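Local coordinates for protein TqaA (Penicillium aethiopicum, PDB 5DLK) that forms the C-terminal condensation-like domain of a fungal nonribosomal peptide synthetase, the part involved in macrocyclizing the peptide, and binds the phosphopantetheine arm, at residues Ala414-Thr426 against Glu434-Gln446. Sequence-based numbering, arbitrary orientation.
With EDO (1,2-ethanediol), chain E; EDO (1,2-ethanediol), chain F.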
ATOM      1  N   ALA A 414      -3.730  -2.861  13.077  1.00 21.10           N
ATOM      2  CA  ALA A 414      -3.137  -3.274  11.799  1.00 20.90           C
ATOM      3  C   ALA A 414      -2.340  -4.583  11.904  1.00 22.87           C
ATOM      4  O   ALA A 414      -1.661  -4.843  12.903  1.00 24.29           O
ATOM      5  CB  ALA A 414      -2.251  -2.151  11.259  1.00 24.11           C
ATOM      6  N   ARG A 415      -2.455  -5.407  10.865  1.00 18.19           N
ATOM      7  CA  ARG A 415      -1.678  -6.630  10.706  1.00 18.72           C
ATOM      8  C   ARG A 415      -0.857  -6.492   9.421  1.00 19.66           C
ATOM      9  O   ARG A 415      -1.347  -5.935   8.432  1.00 17.60           O
ATOM     10  CB  ARG A 415      -2.569  -7.869  10.594  1.00 19.03           C
ATOM     11  CG  ARG A 415      -3.595  -8.033  11.726  1.00 20.74           C
ATOM     12  CD  ARG A 415      -2.926  -7.982  13.077  1.00 21.90           C
ATOM     13  NE  ARG A 415      -2.033  -9.109  13.309  1.00 23.67           N
ATOM     14  CZ  ARG A 415      -1.339  -9.268  14.433  1.00 28.64           C
ATOM     15  NH1 ARG A 415      -1.466  -8.385  15.412  1.00 29.52           N
ATOM     16  NH2 ARG A 415      -0.524 -10.304  14.583  1.00 31.80           N
ATOM     17  N   PHE A 416       0.362  -7.016   9.451  1.00 19.79           N
ATOM     18  CA  PHE A 416       1.245  -7.038   8.273  1.00 19.47           C
ATOM     19  C   PHE A 416       2.400  -7.964   8.583  1.00 17.50           C
ATOM     20  O   PHE A 416       3.135  -7.731   9.533  1.00 19.52           O
ATOM     21  CB  PHE A 416       1.761  -5.639   7.928  1.00 18.92           C
ATOM     22  CG  PHE A 416       2.756  -5.627   6.785  1.00 18.31           C
ATOM     23  CD1 PHE A 416       2.348  -5.938   5.502  1.00 17.89           C
ATOM     24  CD2 PHE A 416       4.098  -5.321   7.012  1.00 21.58           C
ATOM     25  CE1 PHE A 416       3.260  -5.929   4.424  1.00 20.55           C
ATOM     26  CE2 PHE A 416       5.016  -5.302   5.943  1.00 18.91           C
ATOM     27  CZ  PHE A 416       4.593  -5.610   4.656  1.00 21.25           C
ATOM     28  N   ASP A 417       2.575  -9.006   7.779  1.00 20.17           N
ATOM     29  CA  ASP A 417       3.620  -9.992   8.051  1.00 21.63           C
ATOM     30  C   ASP A 417       4.429 -10.316   6.803  1.00 19.52           C
ATOM     31  O   ASP A 417       3.989 -11.093   5.968  1.00 17.73           O
ATOM     32  CB  ASP A 417       3.002 -11.265   8.622  1.00 22.92           C
ATOM     33  CG  ASP A 417       2.368 -11.030   9.972  1.00 23.65           C
ATOM     34  OD1 ASP A 417       3.121 -10.844  10.942  1.00 25.32           O
ATOM     35  OD2 ASP A 417       1.133 -11.012  10.032  1.00 28.54           O
ATOM     36  N   PRO A 418       5.620  -9.713   6.684  1.00 19.69           N
ATOM     37  CA  PRO A 418       6.502  -9.942   5.530  1.00 17.89           C
ATOM     38  C   PRO A 418       6.815 -11.416   5.310  1.00 20.79           C
ATOM     39  O   PRO A 418       6.756 -12.213   6.249  1.00 19.35           O
ATOM     40  CB  PRO A 418       7.794  -9.186   5.909  1.00 17.85           C
ATOM     41  CG  PRO A 418       7.374  -8.154   6.884  1.00 21.93           C
ATOM     42  CD  PRO A 418       6.190  -8.758   7.648  1.00 16.50           C
ATOM     43  N   LEU A 419       7.182 -11.764   4.081  1.00 20.40           N
ATOM     44  CA  LEU A 419       7.637 -13.110   3.788  1.00 19.12           C
ATOM     45  C   LEU A 419       9.175 -13.158   3.893  1.00 19.28           C
ATOM     46  O   LEU A 419       9.715 -13.064   4.995  1.00 23.68           O
ATOM     47  CB  LEU A 419       7.124 -13.545   2.417  1.00 21.45           C
ATOM     48  CG  LEU A 419       5.592 -13.408   2.310  1.00 26.04           C
ATOM     49  CD1 LEU A 419       5.059 -13.885   0.952  1.00 26.30           C
ATOM     50  CD2 LEU A 419       4.915 -14.150   3.471  1.00 23.54           C
ATOM     51  N   ASP A 420       9.889 -13.281   2.777  1.00 21.81           N
ATOM     52  CA  ASP A 420      11.357 -13.360   2.876  1.00 20.99           C
ATOM     53  C   ASP A 420      12.035 -11.998   2.693  1.00 23.34           C
ATOM     54  O   ASP A 420      13.229 -11.871   2.936  1.00 24.41           O
ATOM     55  CB  ASP A 420      11.918 -14.343   1.844  1.00 29.29           C
ATOM     56  CG  ASP A 420      11.552 -15.785   2.155  1.00 42.29           C
ATOM     57  OD1 ASP A 420      11.452 -16.134   3.354  1.00 35.18           O
ATOM     58  OD2 ASP A 420      11.359 -16.560   1.192  1.00 49.09           O
ATOM     59  N   GLU A 421      11.274 -10.991   2.272  1.00 21.80           N
ATOM     60  CA  GLU A 421      11.835  -9.667   1.986  1.00 17.79           C
ATOM     61  C   GLU A 421      12.027  -8.774   3.221  1.00 21.28           C
ATOM     62  O   GLU A 421      11.408  -8.980   4.278  1.00 18.77           O
ATOM     63  CB  GLU A 421      10.945  -8.934   0.983  1.00 17.77           C
ATOM     64  CG  GLU A 421       9.659  -8.339   1.589  1.00 18.61           C
ATOM     65  CD  GLU A 421       8.585  -9.385   1.886  1.00 21.63           C
ATOM     66  OE1 GLU A 421       8.691 -10.509   1.360  1.00 24.35           O
ATOM     67  OE2 GLU A 421       7.633  -9.062   2.633  1.00 19.33           O
ATOM     68  N   VAL A 422      12.893  -7.776   3.071  1.00 16.18           N
ATOM     69  CA  VAL A 422      13.097  -6.760   4.097  1.00 14.91           C
ATOM     70  C   VAL A 422      12.460  -5.478   3.573  1.00 17.75           C
ATOM     71  O   VAL A 422      12.675  -5.111   2.417  1.00 15.95           O
ATOM     72  CB  VAL A 422      14.596  -6.532   4.405  1.00 17.43           C
ATOM     73  CG1 VAL A 422      14.786  -5.314   5.327  1.00 14.46           C
ATOM     74  CG2 VAL A 422      15.188  -7.788   5.020  1.00 19.08           C
ATOM     75  N   TRP A 423      11.631  -4.846   4.403  1.00 14.90           N
ATOM     76  CA  TRP A 423      11.079  -3.530   4.106  1.00 14.12           C
ATOM     77  C   TRP A 423      11.787  -2.436   4.875  1.00 14.95           C
ATOM     78  O   TRP A 423      12.061  -2.593   6.072  1.00 16.22           O
ATOM     79  CB  TRP A 423       9.577  -3.479   4.466  1.00 14.91           C
ATOM     80  CG  TRP A 423       8.738  -4.439   3.732  1.00 13.35           C
ATOM     81  CD1 TRP A 423       8.559  -5.764   4.019  1.00 15.20           C
ATOM     82  CD2 TRP A 423       7.938  -4.165   2.572  1.00 16.15           C
ATOM     83  NE1 TRP A 423       7.685  -6.327   3.105  1.00 16.51           N
ATOM     84  CE2 TRP A 423       7.308  -5.369   2.204  1.00 15.64           C
ATOM     85  CE3 TRP A 423       7.716  -3.024   1.797  1.00 15.07           C
ATOM     86  CZ2 TRP A 423       6.444  -5.461   1.100  1.00 17.87           C
ATOM     87  CZ3 TRP A 423       6.848  -3.112   0.713  1.00 18.38           C
ATOM     88  CH2 TRP A 423       6.234  -4.321   0.367  1.00 16.95           C
ATOM     89  N   ILE A 424      12.076  -1.322   4.198  1.00 13.80           N
ATOM     90  CA  ILE A 424      12.510  -0.115   4.880  1.00 16.44           C
ATOM     91  C   ILE A 424      11.488   0.964   4.596  1.00 17.02           C
ATOM     92  O   ILE A 424      11.346   1.387   3.462  1.00 16.75           O
ATOM     93  CB  ILE A 424      13.892   0.371   4.420  1.00 16.31           C
ATOM     94  CG1 ILE A 424      14.968  -0.670   4.759  1.00 16.38           C
ATOM     95  CG2 ILE A 424      14.217   1.727   5.092  1.00 18.92           C
ATOM     96  CD1 ILE A 424      16.358  -0.337   4.221  1.00 19.64           C
ATOM     97  N   PHE A 425      10.749   1.383   5.617  1.00 14.97           N
ATOM     98  CA  PHE A 425       9.814   2.489   5.472  1.00 15.46           C
ATOM     99  C   PHE A 425      10.418   3.742   6.095  1.00 17.95           C
ATOM    100  O   PHE A 425      11.090   3.654   7.125  1.00 20.96           O
ATOM    101  CB  PHE A 425       8.478   2.204   6.159  1.00 17.11           C
ATOM    102  CG  PHE A 425       7.771   0.968   5.675  1.00 18.51           C
ATOM    103  CD1 PHE A 425       6.956   1.010   4.556  1.00 19.22           C
ATOM    104  CD2 PHE A 425       7.900  -0.234   6.366  1.00 19.55           C
ATOM    105  CE1 PHE A 425       6.276  -0.148   4.124  1.00 17.23           C
ATOM    106  CE2 PHE A 425       7.220  -1.373   5.946  1.00 17.22           C
ATOM    107  CZ  PHE A 425       6.418  -1.326   4.825  1.00 17.48           C
ATOM    108  N   THR A 426      10.154   4.904   5.514  1.00 15.22           N
ATOM    109  CA  THR A 426      10.595   6.164   6.140  1.00 15.44           C
ATOM    110  C   THR A 426       9.395   7.101   6.248  1.00 20.65           C
ATOM    111  O   THR A 426       8.687   7.316   5.281  1.00 17.16           O
ATOM    112  CB  THR A 426      11.735   6.854   5.357  1.00 15.81           C
ATOM    113  OG1 THR A 426      11.440   6.843   3.950  1.00 18.11           O
ATOM    114  CG2 THR A 426      13.049   6.147   5.595  1.00 17.28           C
ATOM    115  N   GLU A 434      11.501   9.151  10.604  1.00 19.01           N
ATOM    116  CA  GLU A 434      11.594   7.851  11.251  1.00 16.73           C
ATOM    117  C   GLU A 434      11.917   6.758  10.245  1.00 17.23           C
ATOM    118  O   GLU A 434      11.162   6.549   9.301  1.00 19.81           O
ATOM    119  CB  GLU A 434      10.294   7.531  11.977  1.00 20.82           C
ATOM    120  CG  GLU A 434      10.417   6.353  12.900  1.00 25.99           C
ATOM    121  CD  GLU A 434       9.202   6.221  13.788  1.00 28.57           C
ATOM    122  OE1 GLU A 434       9.188   6.845  14.872  1.00 34.45           O
ATOM    123  OE2 GLU A 434       8.261   5.524  13.378  1.00 29.37           O
ATOM    124  N   VAL A 435      13.054   6.101  10.432  1.00 18.02           N
ATOM    125  CA  VAL A 435      13.436   4.970   9.607  1.00 19.08           C
ATOM    126  C   VAL A 435      12.891   3.717  10.285  1.00 20.76           C
ATOM    127  O   VAL A 435      13.168   3.463  11.458  1.00 24.08           O
ATOM    128  CB  VAL A 435      14.977   4.904   9.419  1.00 20.81           C
ATOM    129  CG1 VAL A 435      15.400   3.652   8.654  1.00 19.41           C
ATOM    130  CG2 VAL A 435      15.500   6.192   8.752  1.00 20.57           C
ATOM    131  N   GLN A 436      12.090   2.949   9.554  1.00 16.60           N
ATOM    132  CA  GLN A 436      11.467   1.758  10.103  1.00 16.96           C
ATOM    133  C   GLN A 436      11.906   0.549   9.298  1.00 22.06           C
ATOM    134  O   GLN A 436      11.811   0.553   8.073  1.00 24.74           O
ATOM    135  CB  GLN A 436       9.945   1.884  10.059  1.00 19.90           C
ATOM    136  CG  GLN A 436       9.429   3.236  10.562  1.00 22.09           C
ATOM    137  CD  GLN A 436       7.942   3.417  10.326  1.00 26.60           C
ATOM    138  OE1 GLN A 436       7.354   2.753   9.474  1.00 27.48           O
ATOM    139  NE2 GLN A 436       7.322   4.312  11.092  1.00 28.01           N
ATOM    140  N   VAL A 437      12.381  -0.485   9.972  1.00 16.50           N
ATOM    141  CA  VAL A 437      12.697  -1.734   9.295  1.00 17.09           C
ATOM    142  C   VAL A 437      11.664  -2.774   9.702  1.00 18.08           C
ATOM    143  O   VAL A 437      11.358  -2.921  10.902  1.00 17.33           O
ATOM    144  CB  VAL A 437      14.116  -2.231   9.649  1.00 16.77           C
ATOM    145  CG1 VAL A 437      14.356  -3.615   9.050  1.00 17.05           C
ATOM    146  CG2 VAL A 437      15.176  -1.213   9.193  1.00 20.30           C
ATOM    147  N   CYS A 438      11.123  -3.485   8.713  1.00 16.44           N
ATOM    148  CA  CYS A 438      10.150  -4.542   8.987  1.00 16.92           C
ATOM    149  C   CYS A 438      10.546  -5.813   8.249  1.00 17.03           C
ATOM    150  O   CYS A 438      10.649  -5.834   7.010  1.00 16.54           O
ATOM    151  CB  CYS A 438       8.740  -4.115   8.566  1.00 15.96           C
ATOM    152  SG  CYS A 438       7.476  -5.347   9.032  1.00 19.81           S
ATOM    153  N   ALA A 439      10.774  -6.874   9.009  1.00 16.80           N
ATOM    154  CA  ALA A 439      11.180  -8.140   8.421  1.00 17.10           C
ATOM    155  C   ALA A 439      10.955  -9.256   9.417  1.00 17.18           C
ATOM    156  O   ALA A 439      10.991  -9.040  10.627  1.00 19.53           O
ATOM    157  CB  ALA A 439      12.670  -8.106   8.003  1.00 18.61           C
ATOM    158  N   ASN A 440      10.763 -10.453   8.899  1.00 17.79           N
ATOM    159  CA  ASN A 440      10.694 -11.625   9.765  1.00 21.39           C
ATOM    160  C   ASN A 440      12.024 -11.859  10.489  1.00 23.60           C
ATOM    161  O   ASN A 440      13.089 -11.672   9.909  1.00 25.00           O
ATOM    162  CB  ASN A 440      10.303 -12.842   8.946  1.00 21.16           C
ATOM    163  CG  ASN A 440       9.991 -14.032   9.820  1.00 28.80           C
ATOM    164  OD1 ASN A 440      10.890 -14.731  10.246  1.00 26.97           O
ATOM    165  ND2 ASN A 440       8.720 -14.243  10.107  1.00 27.05           N
ATOM    166  N   SER A 441      11.962 -12.293  11.751  1.00 21.51           N
ATOM    167  CA  SER A 441      13.149 -12.415  12.579  1.00 24.26           C
ATOM    168  C   SER A 441      14.100 -13.482  12.049  1.00 25.01           C
ATOM    169  O   SER A 441      15.284 -13.486  12.390  1.00 27.59           O
ATOM    170  CB  SER A 441      12.758 -12.744  14.030  1.00 26.23           C
ATOM    171  OG  SER A 441      11.958 -13.911  14.038  1.00 27.87           O
ATOM    172  N   ARG A 442      13.582 -14.395  11.232  1.00 25.77           N
ATOM    173  CA  ARG A 442      14.429 -15.411  10.615  1.00 27.29           C
ATOM    174  C   ARG A 442      15.280 -14.793   9.509  1.00 31.54           C
ATOM    175  O   ARG A 442      16.381 -15.251   9.237  1.00 31.34           O
ATOM    176  CB  ARG A 442      13.611 -16.546  10.011  1.00 28.92           C
ATOM    177  CG  ARG A 442      12.856 -17.437  10.979  1.00 38.50           C
ATOM    178  CD  ARG A 442      11.812 -18.197  10.166  1.00 42.91           C
ATOM    179  NE  ARG A 442      11.618 -17.487   8.899  1.00 51.96           N
ATOM    180  CZ  ARG A 442      10.781 -17.841   7.932  1.00 49.91           C
ATOM    181  NH1 ARG A 442      10.018 -18.921   8.066  1.00 54.02           N
ATOM    182  NH2 ARG A 442      10.713 -17.099   6.825  1.00 48.51           N
ATOM    183  N   VAL A 443      14.732 -13.772   8.857  1.00 25.76           N
ATOM    184  CA  VAL A 443      15.410 -13.101   7.751  1.00 24.64           C
ATOM    185  C   VAL A 443      16.394 -12.084   8.286  1.00 26.43           C
ATOM    186  O   VAL A 443      17.547 -12.023   7.869  1.00 27.88           O
ATOM    187  CB  VAL A 443      14.392 -12.411   6.823  1.00 23.21           C
ATOM    188  CG1 VAL A 443      15.115 -11.600   5.737  1.00 24.34           C
ATOM    189  CG2 VAL A 443      13.475 -13.443   6.209  1.00 24.77           C
ATOM    190  N   LEU A 444      15.930 -11.301   9.245  1.00 23.31           N
ATOM    191  CA  LEU A 444      16.752 -10.278   9.841  1.00 25.44           C
ATOM    192  C   LEU A 444      16.527 -10.281  11.348  1.00 26.42           C
ATOM    193  O   LEU A 444      15.451  -9.906  11.816  1.00 22.78           O
ATOM    194  CB  LEU A 444      16.398  -8.932   9.207  1.00 25.84           C
ATOM    195  CG  LEU A 444      17.377  -7.774   9.259  1.00 24.42           C
ATOM    196  CD1 LEU A 444      18.719  -8.084   8.543  1.00 25.11           C
ATOM    197  CD2 LEU A 444      16.706  -6.553   8.648  1.00 22.36           C
ATOM    198  N   GLY A 445      17.525 -10.736  12.107  1.00 24.83           N
ATOM    199  CA  GLY A 445      17.409 -10.823  13.548  1.00 25.49           C
ATOM    200  C   GLY A 445      17.365  -9.438  14.150  1.00 26.05           C
ATOM    201  O   GLY A 445      17.741  -8.468  13.488  1.00 26.03           O
ATOM    202  N   GLN A 446      16.902  -9.335  15.392  1.00 23.47           N
ATOM    203  CA  GLN A 446      16.737  -8.029  16.023  1.00 26.32           C
ATOM    204  C   GLN A 446      18.006  -7.164  16.025  1.00 27.48           C
ATOM    205  O   GLN A 446      17.941  -5.988  15.666  1.00 25.81           O
ATOM    206  CB  GLN A 446      16.241  -8.170  17.461  1.00 26.07           C
ATOM    207  CG  GLN A 446      15.984  -6.806  18.110  1.00 24.46           C
ATOM    208  CD  GLN A 446      14.917  -6.004  17.362  1.00 27.42           C
ATOM    209  OE1 GLN A 446      13.731  -6.324  17.425  1.00 30.00           O
ATOM    210  NE2 GLN A 446      15.343  -4.967  16.643  1.00 26.12           N
TER
HETATM  211  C1  EDO E 501       2.930  -6.819  12.632  1.00 29.74           C
HETATM  212  O1  EDO E 501       2.993  -5.910  11.507  1.00 21.05           O
HETATM  213  C2  EDO E 501       1.513  -7.362  12.893  1.00 30.65           C
HETATM  214  O2  EDO E 501       1.081  -8.275  11.860  1.00 23.15           O
HETATM  215  C1  EDO F 502       4.482   1.128  12.674  1.00 42.77           C
HETATM  216  O1  EDO F 502       4.830   1.887  11.505  1.00 46.38           O
HETATM  217  C2  EDO F 502       3.451   0.064  12.312  1.00 41.48           C
HETATM  218  O2  EDO F 502       3.598  -1.063  13.189  1.00 47.77           O
HETATM  219  O   HOH W   1       6.834 -12.123   9.008  1.00 24.15           O
HETATM  220  O   HOH W   2      10.910 -10.879   6.149  1.00 21.93           O
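Cys-438 puts its thiol into an apolar niche: SG lies 3.5 Å from Pro-418 CG and at the edge of the Phe-416 ring, a sulfur-aromatic contact, while its CB meets the ring edge of Phe-425. SG stands anti to the backbone N (chi1 -175°), which carries it to the proline; a small, weakly polar side chain suits so close a fit. On the other face, beta-branched Val-422 can offer a methyl to each of two neighbours: CG2 meets Ala-439 CB at 3.9 Å, CG1 meets Leu-444 CD2. Strands 422-428 and 433-440 form an antiparallel beta hairpin in the C-terminal half of the condensation fold; Trp-423 and Cys-438 are a hydrogen-bonded pair, with Trp-423 N to Cys-438 O 3.0 Å. Next out, Glu-421 suits its place because a carboxylate oxygen, OE2, can accept from Leu-419 N and Trp-423 NE1 (2.8 Å, by its anti lone pair) while pairing with the charge of Arg-64; this helps to fix the indole, over one face of which Phe-416 CZ sits near the rim. Where the chain turns, one water joins Leu-419 O and Glu-421 O to Asn-440 N. Farther back, Arg-415 lays its guanidinium over the O2 of an ethanediol and makes a cation-pi contact with Trp-145; an alanine here would probably leave that indole without its cationic partner and uncover one side of the diol.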